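Local structure of DNA endonuclease I-CeuI (Chlamydomonas eugametos, 2EX5) at residues 14-19 with 37-42; 67-72 with 79-84; 181-186 with 197-202. The protein cuts DNA in intron homing, acting as a magnesium-dependent LAGLIDADG homodimer that recognises a degenerate 17-19 base-pair site and leaves a staggered break. The protein carries 1 engineered substitution. One frame throughout, in Å; residues are numbered along the deposited sequence.

Contact 1: 14-19 with 37-42; sequences EELKKI and RKLFQI. With nucleotides of chain A.
Glu15 and Leu39 mark the nearest approach of the two backbones, with the Glu15 CA and Leu39 CA atoms 7.5 Å apart. Helix 10-26 and helix 29-40 follow one another almost directly in the chain and run in roughly opposite directions here, as a helical hairpin. The second helix closes in a Schellman motif: Gln41 takes a positive phi of 52° and Ile42 N bonds back to Arg37 O.

Leu39 carries the contact. With CG anti to its N (chi1 -176°), its two methyls part over the facing helix. Leu39 CD1 lies on the aliphatic stem of Glu15, 3.5 Å from Glu15 CG, the two chains sliding past each other in opposite directions. Leu39 CD2 meets Ile19 CD1 at 3.5 Å and also comes within 3.6 Å of Leu16 N. Within the second helix, Leu39 CG sits over one face of the Phe40 ring, and Leu16 CD2 approaches the edge of that ring, 4.3 Å from Phe40 CZ.

Lys17 takes no part in this packing; Lys17 NZ is 3.0 Å from OP1 of DG8 of chain A. No hydrogen bond crosses between the two helices, which implies that they are matched here by the shape of apolar groups, Glu15 contributing its methylenes.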
loop_
_atom_site.group_PDB
_atom_site.type_symbol
_atom_site.label_atom_id
_atom_site.label_comp_id
_atom_site.label_asym_id
_atom_site.label_seq_id
_atom_site.Cartn_x
_atom_site.Cartn_y
_atom_site.Cartn_z
ATOM N N GLU C 14 -13.505 -21.439 7.129
ATOM C CA GLU C 14 -14.671 -21.857 7.934
ATOM C C GLU C 14 -14.605 -21.403 9.338
ATOM O O GLU C 14 -15.574 -20.882 9.901
ATOM C CB GLU C 14 -14.818 -23.391 7.922
ATOM C CG GLU C 14 -16.277 -23.746 7.455
ATOM C CD GLU C 14 -16.470 -23.326 6.035
ATOM O OE1 GLU C 14 -15.502 -23.557 5.247
ATOM O OE2 GLU C 14 -17.526 -22.738 5.733
ATOM N N GLU C 15 -13.398 -21.524 9.882
ATOM C CA GLU C 15 -13.084 -21.011 11.207
ATOM C C GLU C 15 -13.234 -19.487 11.350
ATOM O O GLU C 15 -13.793 -19.034 12.311
ATOM C CB GLU C 15 -11.719 -21.507 11.577
ATOM C CG GLU C 15 -11.417 -21.391 13.063
ATOM C CD GLU C 15 -12.319 -22.255 13.910
ATOM O OE1 GLU C 15 -12.895 -21.742 14.932
ATOM O OE2 GLU C 15 -12.458 -23.426 13.496
ATOM N N LEU C 16 -12.769 -18.704 10.381
ATOM C CA LEU C 16 -13.108 -17.245 10.268
ATOM C C LEU C 16 -14.613 -16.954 10.220
ATOM O O LEU C 16 -15.117 -15.997 10.881
ATOM C CB LEU C 16 -12.407 -16.621 9.016
ATOM C CG LEU C 16 -12.282 -15.088 8.825
ATOM C CD1 LEU C 16 -11.838 -14.439 10.157
ATOM C CD2 LEU C 16 -11.297 -14.722 7.720
ATOM N N LYS C 17 -15.384 -17.743 9.440
ATOM C CA LYS C 17 -16.857 -17.529 9.510
ATOM C C LYS C 17 -17.384 -17.811 10.889
ATOM O O LYS C 17 -18.173 -17.037 11.363
ATOM C CB LYS C 17 -17.702 -18.329 8.481
ATOM C CG LYS C 17 -17.940 -17.683 7.117
ATOM C CD LYS C 17 -18.909 -18.535 6.220
ATOM C CE LYS C 17 -19.378 -17.781 4.883
ATOM N NZ LYS C 17 -19.408 -16.241 4.947
ATOM N N LYS C 18 -17.016 -18.936 11.525
ATOM C CA LYS C 18 -17.642 -19.263 12.870
ATOM C C LYS C 18 -17.279 -18.089 13.773
ATOM O O LYS C 18 -18.077 -17.607 14.575
ATOM C CB LYS C 18 -17.104 -20.589 13.498
ATOM C CG LYS C 18 -17.301 -21.883 12.712
ATOM C CD LYS C 18 -16.577 -23.109 13.382
ATOM C CE LYS C 18 -16.225 -24.204 12.314
ATOM N NZ LYS C 18 -17.312 -24.569 11.266
ATOM N N ILE C 19 -16.032 -17.614 13.622
ATOM C CA ILE C 19 -15.520 -16.558 14.526
ATOM C C ILE C 19 -16.355 -15.307 14.309
ATOM O O ILE C 19 -16.712 -14.683 15.311
ATOM C CB ILE C 19 -13.962 -16.299 14.288
ATOM C CG1 ILE C 19 -13.100 -17.386 14.967
ATOM C CG2 ILE C 19 -13.512 -14.968 14.808
ATOM C CD1 ILE C 19 -11.687 -17.433 14.474
ATOM N N ARG C 37 -6.481 -13.784 17.032
ATOM C CA ARG C 37 -5.100 -14.029 17.435
ATOM C C ARG C 37 -4.800 -15.486 17.319
ATOM O O ARG C 37 -3.777 -15.875 16.781
ATOM C CB ARG C 37 -4.802 -13.556 18.841
ATOM C CG ARG C 37 -4.272 -12.156 18.811
ATOM C CD ARG C 37 -3.573 -11.646 20.111
ATOM N NE ARG C 37 -4.042 -12.253 21.352
ATOM C CZ ARG C 37 -5.097 -11.865 22.081
ATOM N NH1 ARG C 37 -5.921 -10.868 21.711
ATOM N NH2 ARG C 37 -5.353 -12.517 23.201
ATOM N N LYS C 38 -5.676 -16.330 17.840
ATOM C CA LYS C 38 -5.335 -17.767 17.842
ATOM C C LYS C 38 -5.478 -18.411 16.429
ATOM O O LYS C 38 -4.565 -19.154 15.996
ATOM C CB LYS C 38 -6.137 -18.531 18.931
ATOM C CG LYS C 38 -5.887 -20.117 18.996
ATOM C CD LYS C 38 -6.921 -20.753 19.920
ATOM C CE LYS C 38 -6.354 -22.017 20.573
ATOM N NZ LYS C 38 -7.490 -22.753 21.208
ATOM N N LEU C 39 -6.593 -18.149 15.726
ATOM C CA LEU C 39 -6.718 -18.598 14.291
ATOM C C LEU C 39 -5.470 -18.304 13.394
ATOM O O LEU C 39 -4.992 -19.160 12.648
ATOM C CB LEU C 39 -7.969 -17.965 13.637
ATOM C CG LEU C 39 -8.220 -18.452 12.183
ATOM C CD1 LEU C 39 -8.352 -19.974 11.992
ATOM C CD2 LEU C 39 -9.503 -17.804 11.706
ATOM N N PHE C 40 -4.932 -17.089 13.518
ATOM C CA PHE C 40 -3.759 -16.680 12.721
ATOM C C PHE C 40 -2.388 -16.693 13.449
ATOM O O PHE C 40 -1.353 -16.346 12.853
ATOM C CB PHE C 40 -4.049 -15.324 12.012
ATOM C CG PHE C 40 -5.253 -15.371 11.042
ATOM C CD1 PHE C 40 -5.225 -16.189 9.939
ATOM C CD2 PHE C 40 -6.364 -14.576 11.240
ATOM C CE1 PHE C 40 -6.281 -16.237 9.073
ATOM C CE2 PHE C 40 -7.430 -14.614 10.391
ATOM C CZ PHE C 40 -7.387 -15.466 9.310
ATOM N N GLN C 41 -2.352 -17.086 14.727
ATOM C CA GLN C 41 -1.073 -17.103 15.489
ATOM C C GLN C 41 -0.309 -15.771 15.421
ATOM O O GLN C 41 0.831 -15.700 14.943
ATOM C CB GLN C 41 -0.135 -18.231 15.021
ATOM C CG GLN C 41 -0.735 -19.588 14.721
ATOM C CD GLN C 41 0.151 -20.410 13.707
ATOM O OE1 GLN C 41 1.413 -20.323 13.720
ATOM N NE2 GLN C 41 -0.523 -21.232 12.838
ATOM N N ILE C 42 -0.933 -14.745 15.978
ATOM C CA ILE C 42 -0.577 -13.362 15.824
ATOM C C ILE C 42 -0.042 -12.942 17.165
ATOM O O ILE C 42 -0.707 -13.164 18.127
ATOM C CB ILE C 42 -1.875 -12.511 15.513
ATOM C CG1 ILE C 42 -2.342 -12.757 14.086
ATOM C CG2 ILE C 42 -1.647 -11.058 15.741
ATOM C CD1 ILE C 42 -3.644 -12.105 13.787
ATOM P P DG A 8 -19.858 -12.657 4.598
ATOM O OP1 DG A 8 -20.564 -13.570 5.555
ATOM O OP2 DG A 8 -18.476 -12.199 4.765
ATOM O "O5'" DG A 8 -20.031 -13.390 3.149
ATOM C "C5'" DG A 8 -21.348 -13.628 2.537
ATOM C "C4'" DG A 8 -21.472 -12.982 1.158
ATOM O "O4'" DG A 8 -21.651 -11.558 1.312
ATOM C "C3'" DG A 8 -20.251 -13.147 0.241
ATOM O "O3'" DG A 8 -20.612 -14.167 -0.667
ATOM C "C2'" DG A 8 -20.207 -11.841 -0.511
ATOM C "C1'" DG A 8 -21.240 -10.921 0.117
ATOM N N9 DG A 8 -20.775 -9.547 0.376
ATOM C C8 DG A 8 -19.987 -9.112 1.414
ATOM N N7 DG A 8 -19.768 -7.803 1.428
ATOM C C5 DG A 8 -20.479 -7.347 0.329
ATOM C C6 DG A 8 -20.547 -6.041 -0.211
ATOM O O6 DG A 8 -20.073 -4.963 0.256
ATOM N N1 DG A 8 -21.306 -6.044 -1.402
ATOM C C2 DG A 8 -21.895 -7.135 -1.971
ATOM N N2 DG A 8 -22.601 -6.925 -3.095
ATOM N N3 DG A 8 -21.807 -8.365 -1.457
ATOM C C4 DG A 8 -21.070 -8.401 -0.333
#

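Contact 2: 67-72 with 79-84. With CA (calcium ion), chain F; nucleotides of chain B.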
loop_
_atom_site.group_PDB
_atom_site.type_symbol
_atom_site.label_atom_id
_atom_site.label_comp_id
_atom_site.label_asym_id
_atom_site.label_seq_id
_atom_site.Cartn_x
_atom_site.Cartn_y
_atom_site.Cartn_z
ATOM N N ILE C 67 -17.450 6.009 -1.162
ATOM C CA ILE C 67 -18.850 6.296 -1.094
ATOM C C ILE C 67 -19.467 5.694 -2.290
ATOM O O ILE C 67 -19.112 6.015 -3.474
ATOM C CB ILE C 67 -19.128 7.910 -1.047
ATOM C CG1 ILE C 67 -18.593 8.533 0.271
ATOM C CG2 ILE C 67 -20.708 8.223 -1.178
ATOM C CD1 ILE C 67 -18.244 9.981 0.145
ATOM N N SER C 68 -20.440 4.850 -2.036
ATOM C CA SER C 68 -21.162 4.221 -3.093
ATOM C C SER C 68 -22.605 4.746 -3.265
ATOM O O SER C 68 -23.258 5.126 -2.278
ATOM C CB SER C 68 -21.058 2.730 -2.852
ATOM O OG SER C 68 -22.023 2.140 -3.677
ATOM N N THR C 69 -23.107 4.821 -4.518
ATOM C CA THR C 69 -24.435 5.313 -4.746
ATOM C C THR C 69 -25.161 4.319 -5.582
ATOM O O THR C 69 -24.763 4.051 -6.707
ATOM C CB THR C 69 -24.472 6.726 -5.382
ATOM O OG1 THR C 69 -23.985 7.652 -4.439
ATOM C CG2 THR C 69 -25.939 7.174 -5.715
ATOM N N LYS C 70 -26.263 3.794 -5.036
ATOM C CA LYS C 70 -26.850 2.559 -5.569
ATOM C C LYS C 70 -28.352 2.542 -5.426
ATOM O O LYS C 70 -28.920 3.170 -4.550
ATOM C CB LYS C 70 -26.239 1.350 -4.865
ATOM C CG LYS C 70 -26.377 1.572 -3.359
ATOM C CD LYS C 70 -26.045 0.360 -2.511
ATOM C CE LYS C 70 -24.581 0.070 -2.389
ATOM N NZ LYS C 70 -24.613 -0.863 -1.227
ATOM N N LYS C 71 -29.008 1.827 -6.328
ATOM C CA LYS C 71 -30.464 1.799 -6.296
ATOM C C LYS C 71 -30.892 0.974 -5.083
ATOM O O LYS C 71 -30.347 -0.133 -4.848
ATOM C CB LYS C 71 -31.038 1.177 -7.581
ATOM C CG LYS C 71 -31.255 2.160 -8.698
ATOM C CD LYS C 71 -31.552 1.402 -9.961
ATOM C CE LYS C 71 -30.276 1.276 -10.806
ATOM N NZ LYS C 71 -29.352 2.495 -10.661
ATOM N N LEU C 72 -31.868 1.511 -4.352
ATOM C CA LEU C 72 -32.580 0.776 -3.368
ATOM C C LEU C 72 -34.056 1.136 -3.499
ATOM O O LEU C 72 -34.453 2.213 -3.050
ATOM C CB LEU C 72 -32.077 1.187 -2.013
ATOM C CG LEU C 72 -32.115 0.122 -0.938
ATOM C CD1 LEU C 72 -31.561 0.640 0.401
ATOM C CD2 LEU C 72 -33.535 -0.364 -0.813
ATOM N N LEU C 79 -32.628 5.451 -4.154
ATOM C CA LEU C 79 -31.202 5.278 -4.171
ATOM C C LEU C 79 -30.593 5.576 -2.792
ATOM O O LEU C 79 -31.148 6.308 -2.003
ATOM C CB LEU C 79 -30.553 6.079 -5.315
ATOM C CG LEU C 79 -30.214 7.540 -5.153
ATOM C CD1 LEU C 79 -29.751 8.146 -6.596
ATOM C CD2 LEU C 79 -31.409 8.244 -4.680
ATOM N N VAL C 80 -29.464 4.982 -2.494
ATOM C CA VAL C 80 -28.832 5.254 -1.156
ATOM C C VAL C 80 -27.379 5.628 -1.438
ATOM O O VAL C 80 -26.798 5.088 -2.363
ATOM C CB VAL C 80 -28.873 4.033 -0.204
ATOM C CG1 VAL C 80 -28.324 2.772 -0.942
ATOM C CG2 VAL C 80 -28.005 4.306 1.108
ATOM N N VAL C 81 -26.856 6.564 -0.676
ATOM C CA VAL C 81 -25.467 6.965 -0.732
ATOM C C VAL C 81 -24.748 6.359 0.495
ATOM O O VAL C 81 -25.124 6.539 1.641
ATOM C CB VAL C 81 -25.375 8.514 -0.745
ATOM C CG1 VAL C 81 -23.974 9.016 -1.028
ATOM C CG2 VAL C 81 -26.400 9.110 -1.772
ATOM N N ASP C 82 -23.688 5.629 0.266
ATOM C CA ASP C 82 -23.240 4.797 1.348
ATOM C C ASP C 82 -21.763 4.843 1.546
ATOM O O ASP C 82 -21.081 4.283 0.727
ATOM C CB ASP C 82 -23.673 3.351 1.107
ATOM C CG ASP C 82 -23.926 2.600 2.463
ATOM O OD1 ASP C 82 -24.243 3.266 3.502
ATOM O OD2 ASP C 82 -23.852 1.374 2.481
ATOM N N PRO C 83 -21.293 5.386 2.718
ATOM C CA PRO C 83 -19.876 5.459 3.109
ATOM C C PRO C 83 -19.351 4.113 3.679
ATOM O O PRO C 83 -20.073 3.375 4.431
ATOM C CB PRO C 83 -19.872 6.544 4.208
ATOM C CG PRO C 83 -21.178 6.508 4.827
ATOM C CD PRO C 83 -22.155 5.897 3.802
ATOM N N GLU C 84 -18.111 3.827 3.386
ATOM C CA GLU C 84 -17.467 2.616 3.883
ATOM C C GLU C 84 -15.993 2.968 4.044
ATOM O O GLU C 84 -15.445 3.645 3.220
ATOM C CB GLU C 84 -17.635 1.479 2.895
ATOM C CG GLU C 84 -16.857 0.148 3.319
ATOM C CD GLU C 84 -17.261 -1.020 2.495
ATOM O OE1 GLU C 84 -16.393 -1.552 1.801
ATOM O OE2 GLU C 84 -18.485 -1.401 2.459
HETATM CA CA CA F . -24.052 1.265 5.165
ATOM P P DC B 19 -20.934 2.018 -7.311
ATOM O OP1 DC B 19 -21.151 2.555 -8.690
ATOM O OP2 DC B 19 -21.464 2.961 -6.247
ATOM O "O5'" DC B 19 -21.524 0.582 -7.171
ATOM C "C5'" DC B 19 -21.050 -0.450 -8.006
ATOM C "C4'" DC B 19 -22.019 -1.623 -7.831
ATOM O "O4'" DC B 19 -21.570 -2.386 -6.674
ATOM C "C3'" DC B 19 -23.445 -1.238 -7.501
ATOM O "O3'" DC B 19 -24.215 -2.062 -8.403
ATOM C "C2'" DC B 19 -23.625 -1.588 -5.993
ATOM C "C1'" DC B 19 -22.560 -2.672 -5.737
ATOM N N1 DC B 19 -21.814 -2.619 -4.369
ATOM C C2 DC B 19 -21.804 -3.748 -3.593
ATOM O O2 DC B 19 -22.446 -4.753 -3.991
ATOM N N3 DC B 19 -21.185 -3.703 -2.369
ATOM C C4 DC B 19 -20.589 -2.628 -1.895
ATOM N N4 DC B 19 -19.989 -2.738 -0.689
ATOM C C5 DC B 19 -20.569 -1.454 -2.683
ATOM C C6 DC B 19 -21.198 -1.500 -3.877
ATOM P P DG B 20 -25.771 -2.425 -8.204
ATOM O OP1 DG B 20 -26.108 -3.044 -9.509
ATOM O OP2 DG B 20 -26.634 -1.364 -7.668
ATOM O "O5'" DG B 20 -25.806 -3.730 -7.246
ATOM C "C5'" DG B 20 -25.222 -5.054 -7.506
ATOM C "C4'" DG B 20 -26.021 -5.947 -6.576
ATOM O "O4'" DG B 20 -25.423 -6.055 -5.231
ATOM C "C3'" DG B 20 -27.496 -5.486 -6.420
ATOM O "O3'" DG B 20 -28.313 -6.553 -6.896
ATOM C "C2'" DG B 20 -27.732 -5.227 -4.951
ATOM C "C1'" DG B 20 -26.471 -5.761 -4.263
ATOM N N9 DG B 20 -25.808 -4.894 -3.290
ATOM C C8 DG B 20 -25.546 -3.570 -3.422
ATOM N N7 DG B 20 -24.875 -3.129 -2.385
ATOM C C5 DG B 20 -24.726 -4.213 -1.541
ATOM C C6 DG B 20 -24.124 -4.280 -0.268
ATOM O O6 DG B 20 -23.548 -3.373 0.333
ATOM N N1 DG B 20 -24.180 -5.525 0.280
ATOM C C2 DG B 20 -24.769 -6.566 -0.341
ATOM N N2 DG B 20 -24.708 -7.722 0.365
ATOM N N3 DG B 20 -25.384 -6.497 -1.540
ATOM C C4 DG B 20 -25.282 -5.293 -2.081
ATOM P P DC B 18 -14.994 4.614 -5.574
ATOM O OP1 DC B 18 -15.501 5.057 -6.881
ATOM O OP2 DC B 18 -14.391 5.605 -4.677
ATOM O "O5'" DC B 18 -16.145 4.024 -4.646
ATOM C "C5'" DC B 18 -17.458 3.429 -4.938
ATOM C "C4'" DC B 18 -17.392 2.183 -5.826
ATOM O "O4'" DC B 18 -16.565 1.182 -5.202
ATOM C "C3'" DC B 18 -18.714 1.452 -6.029
ATOM O "O3'" DC B 18 -19.346 2.011 -7.180
ATOM C "C2'" DC B 18 -18.374 -0.048 -6.210
ATOM C "C1'" DC B 18 -17.117 -0.114 -5.368
ATOM N N1 DC B 18 -17.082 -0.812 -3.960
ATOM C C2 DC B 18 -17.299 -2.175 -3.970
ATOM O O2 DC B 18 -17.594 -2.579 -5.076
ATOM N N3 DC B 18 -17.218 -2.954 -2.821
ATOM C C4 DC B 18 -16.871 -2.340 -1.695
ATOM N N4 DC B 18 -16.827 -3.128 -0.616
ATOM C C5 DC B 18 -16.649 -0.925 -1.624
ATOM C C6 DC B 18 -16.769 -0.168 -2.780
HETATM O O HOH W 1 -22.524 0.161 0.302
HETATM O O HOH W 2 -22.056 2.765 5.658
HETATM O O HOH W 3 -24.084 0.303 7.550
HETATM O O HOH W 4 -25.194 3.401 6.369
HETATM O O HOH W 5 -26.393 0.929 4.706
HETATM O O HOH W 6 -23.153 -0.666 4.390
#
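Lys70 and Val80 form an antiparallel hydrogen-bonded pair, with N-H to carbonyl bonds in both directions, and their side chains lie side by side. Lys70 CB starts near the phosphate of DG20 of chain B. Chi1 of 52° wedges Lys70 CG between the backbone N and the carbonyl carbon, pressing it tightly on Val80 CG1 at 3.3 Å. CD still touches that methyl, and the bend at chi3 (75°) then swings Lys70 CE over to the base, 3.2 Å from N7 of DG20 of chain B. Lys70 NZ donates to DG20 N7 at 2.6 Å and more weakly to DG20 O6 at 3.1 Å.

The hairpin of strands 63-71 and 79-90 belongs to the antiparallel sheet with which LAGLIDADG endonucleases grip DNA. The face opposite Lys70 and Asp82, with Ile67, Thr69, Val81 and Pro83, packs on helices 171-185 and 147-164. A water accepts from Lys70 NZ at 2.8 Å and donates to Asp82 OD2, tying the base-reading lysine to the metal site, where OD1 and OD2 of Asp82 hold a calcium ion at 2.6 and 2.7 Å beside five waters. A methionine in place of Lys70 would probably leave DG20 N7 without its donor and the water without its N-H partner. Ser68 OG (2.8 Å) and Thr69 N both donate to OP2 of DC19 of chain B, while Glu84 OE1 accepts from N4 of DC18 of chain B.

Contact 3: 181-186 with 197-202; sequences IWDQMR and PNLEAA. With nucleotides of chain B.
Asp183 and Leu199 both set CG anti to the backbone N (chi1 174° and 177°), and the two side chains cross at about a right angle, bringing Asp183 CG to 3.6 Å from Leu199 CB. The end of helix 171-185 thus meets the start of helix 199-206, which is N-capped by Asn198: Asn198 OD1 accepts from Ala201 N at 3.1 Å.

Trp182 reaches across with its six-membered ring: Trp182 CZ3 meets Ala202 CB at 3.7 Å, and CH2 brings the ring edge up to the carbonyl oxygen of Asn198. Over one face of the indole lies Arg186 CD, 3.6 Å above the plane and offset toward the rim. The arginine chain, bent at chi3 (71°), then turns the edge of its guanidinium to the backbone at Pro197 and Asn198. NH1 bonds to Phe196 O and NH2 forms a salt bridge with Glu194, so the polar end is fixed to the connecting segment, whose residues 187-195 interact with DNA.

The Asp183 carboxylate lies near the amino end of the second helix, whose dipole would probably favour its negative charge. One water joins them, donating to Asp183 OD1 at 2.7 Å and accepting from Leu199 N at 3.1 Å.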
loop_
_atom_site.group_PDB
_atom_site.type_symbol
_atom_site.label_atom_id
_atom_site.label_comp_id
_atom_site.label_asym_id
_atom_site.label_seq_id
_atom_site.Cartn_x
_atom_site.Cartn_y
_atom_site.Cartn_z
ATOM N N ILE C 181 -20.820 15.710 -3.681
ATOM C CA ILE C 181 -19.610 15.160 -2.995
ATOM C C ILE C 181 -19.328 13.730 -3.440
ATOM O O ILE C 181 -18.171 13.389 -3.724
ATOM C CB ILE C 181 -19.785 15.148 -1.433
ATOM C CG1 ILE C 181 -19.837 16.571 -0.876
ATOM C CG2 ILE C 181 -18.684 14.368 -0.834
ATOM C CD1 ILE C 181 -20.679 16.615 0.438
ATOM N N TRP C 182 -20.354 12.875 -3.458
ATOM C CA TRP C 182 -20.180 11.519 -4.029
ATOM C C TRP C 182 -19.480 11.487 -5.366
ATOM O O TRP C 182 -18.544 10.735 -5.594
ATOM C CB TRP C 182 -21.536 10.809 -4.155
ATOM C CG TRP C 182 -21.561 9.691 -5.222
ATOM C CD1 TRP C 182 -21.058 8.450 -5.107
ATOM C CD2 TRP C 182 -22.216 9.738 -6.495
ATOM N NE1 TRP C 182 -21.230 7.737 -6.275
ATOM C CE2 TRP C 182 -22.035 8.485 -7.108
ATOM C CE3 TRP C 182 -22.945 10.728 -7.181
ATOM C CZ2 TRP C 182 -22.529 8.198 -8.421
ATOM C CZ3 TRP C 182 -23.469 10.419 -8.460
ATOM C CH2 TRP C 182 -23.250 9.181 -9.060
ATOM N N ASP C 183 -20.000 12.321 -6.286
ATOM C CA ASP C 183 -19.503 12.445 -7.665
ATOM C C ASP C 183 -18.018 12.830 -7.697
ATOM O O ASP C 183 -17.266 12.253 -8.422
ATOM C CB ASP C 183 -20.294 13.608 -8.383
ATOM C CG ASP C 183 -19.741 13.901 -9.773
ATOM O OD1 ASP C 183 -19.689 12.956 -10.572
ATOM O OD2 ASP C 183 -19.338 15.054 -10.029
ATOM N N GLN C 184 -17.618 13.848 -6.928
ATOM C CA GLN C 184 -16.175 14.329 -6.837
ATOM C C GLN C 184 -15.255 13.240 -6.247
ATOM O O GLN C 184 -14.069 13.115 -6.617
ATOM C CB GLN C 184 -16.139 15.571 -5.915
ATOM C CG GLN C 184 -16.618 16.867 -6.544
ATOM C CD GLN C 184 -17.277 17.884 -5.582
ATOM O OE1 GLN C 184 -18.277 18.549 -5.952
ATOM N NE2 GLN C 184 -16.704 18.050 -4.372
ATOM N N MET C 185 -15.779 12.402 -5.357
ATOM C CA MET C 185 -14.906 11.317 -4.791
ATOM C C MET C 185 -14.858 10.035 -5.584
ATOM O O MET C 185 -14.091 9.060 -5.207
ATOM C CB MET C 185 -15.311 10.977 -3.379
ATOM C CG MET C 185 -15.450 12.193 -2.498
ATOM S SD MET C 185 -15.992 11.662 -0.892
ATOM C CE MET C 185 -14.480 10.711 -0.421
ATOM N N ARG C 186 -15.620 9.987 -6.701
ATOM C CA ARG C 186 -15.586 8.736 -7.478
ATOM C C ARG C 186 -14.254 8.339 -8.022
ATOM O O ARG C 186 -13.488 9.156 -8.484
ATOM C CB ARG C 186 -16.621 8.685 -8.582
ATOM C CG ARG C 186 -18.017 8.800 -8.103
ATOM C CD ARG C 186 -18.938 8.723 -9.308
ATOM N NE ARG C 186 -18.981 7.379 -9.890
ATOM C CZ ARG C 186 -19.829 7.033 -10.834
ATOM N NH1 ARG C 186 -20.658 7.971 -11.395
ATOM N NH2 ARG C 186 -19.820 5.778 -11.248
ATOM N N PRO C 197 -24.064 6.413 -14.263
ATOM C CA PRO C 197 -23.095 6.851 -15.278
ATOM C C PRO C 197 -22.356 8.085 -14.851
ATOM O O PRO C 197 -21.200 8.221 -15.221
ATOM C CB PRO C 197 -24.001 7.296 -16.487
ATOM C CG PRO C 197 -25.252 6.741 -16.281
ATOM C CD PRO C 197 -25.408 6.278 -14.834
ATOM N N ASN C 198 -23.086 9.007 -14.220
ATOM C CA ASN C 198 -22.582 10.312 -13.962
ATOM C C ASN C 198 -23.448 11.014 -13.002
ATOM O O ASN C 198 -24.436 10.482 -12.595
ATOM C CB ASN C 198 -22.385 11.192 -15.254
ATOM C CG ASN C 198 -23.728 11.662 -15.935
ATOM O OD1 ASN C 198 -24.852 11.182 -15.637
ATOM N ND2 ASN C 198 -23.570 12.628 -16.884
ATOM N N LEU C 199 -23.069 12.227 -12.612
ATOM C CA LEU C 199 -23.847 12.999 -11.648
ATOM C C LEU C 199 -25.332 13.337 -12.031
ATOM O O LEU C 199 -26.295 13.243 -11.180
ATOM C CB LEU C 199 -23.006 14.256 -11.308
ATOM C CG LEU C 199 -23.697 15.237 -10.370
ATOM C CD1 LEU C 199 -24.006 14.599 -8.936
ATOM C CD2 LEU C 199 -23.072 16.509 -10.171
ATOM N N GLU C 200 -25.545 13.724 -13.304
ATOM C CA GLU C 200 -26.830 14.162 -13.800
ATOM C C GLU C 200 -27.863 13.063 -13.725
ATOM O O GLU C 200 -28.995 13.305 -13.322
ATOM C CB GLU C 200 -26.682 14.590 -15.297
ATOM C CG GLU C 200 -26.029 15.992 -15.617
ATOM C CD GLU C 200 -24.511 16.127 -15.294
ATOM O OE1 GLU C 200 -23.767 15.116 -15.086
ATOM O OE2 GLU C 200 -24.059 17.298 -15.232
ATOM N N ALA C 201 -27.502 11.889 -14.244
ATOM C CA ALA C 201 -28.287 10.728 -14.183
ATOM C C ALA C 201 -28.774 10.392 -12.750
ATOM O O ALA C 201 -29.903 9.892 -12.591
ATOM C CB ALA C 201 -27.493 9.566 -14.775
ATOM N N ALA C 202 -27.956 10.680 -11.732
ATOM C CA ALA C 202 -28.279 10.342 -10.320
ATOM C C ALA C 202 -29.225 11.368 -9.719
ATOM O O ALA C 202 -30.221 11.012 -9.011
ATOM C CB ALA C 202 -27.004 10.199 -9.466
ATOM P P DC B 18 -14.994 4.614 -5.574
ATOM O OP1 DC B 18 -15.501 5.057 -6.881
ATOM O OP2 DC B 18 -14.391 5.605 -4.677
ATOM O "O5'" DC B 18 -16.145 4.024 -4.646
ATOM C "C5'" DC B 18 -17.458 3.429 -4.938
ATOM C "C4'" DC B 18 -17.392 2.183 -5.826
ATOM O "O4'" DC B 18 -16.565 1.182 -5.202
ATOM C "C3'" DC B 18 -18.714 1.452 -6.029
ATOM O "O3'" DC B 18 -19.346 2.011 -7.180
ATOM C "C2'" DC B 18 -18.374 -0.048 -6.210
ATOM C "C1'" DC B 18 -17.117 -0.114 -5.368
ATOM N N1 DC B 18 -17.082 -0.812 -3.960
ATOM C C2 DC B 18 -17.299 -2.175 -3.970
ATOM O O2 DC B 18 -17.594 -2.579 -5.076
ATOM N N3 DC B 18 -17.218 -2.954 -2.821
ATOM C C4 DC B 18 -16.871 -2.340 -1.695
ATOM N N4 DC B 18 -16.827 -3.128 -0.616
ATOM C C5 DC B 18 -16.649 -0.925 -1.624
ATOM C C6 DC B 18 -16.769 -0.168 -2.780
HETATM O O HOH W 7 -20.355 13.614 -13.061
#

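Contacts 2 and 3 adjoin, their centres about 11 Å apart, whereas contact 1 lies across the centre of the chain, its centre about 31 Å from that of contact 2 and about 39 Å from that of contact 3. The helix of 181-186 packs on the sheet face turned from the DNA bases: Trp182 CD1 comes to 3.1 Å from Thr69 OG1, and Met185 lies on Ile67. Contact 3 is thus a second layer behind the metal-binding hairpin, with the Trp182 side chain about 8 Å from that of Asp82 and about 13 Å from the calcium ion. All three regions nevertheless border the DNA: Lys17 in contact 1 approaches a phosphate of chain A, while contacts 2 and 3 lie along chain B.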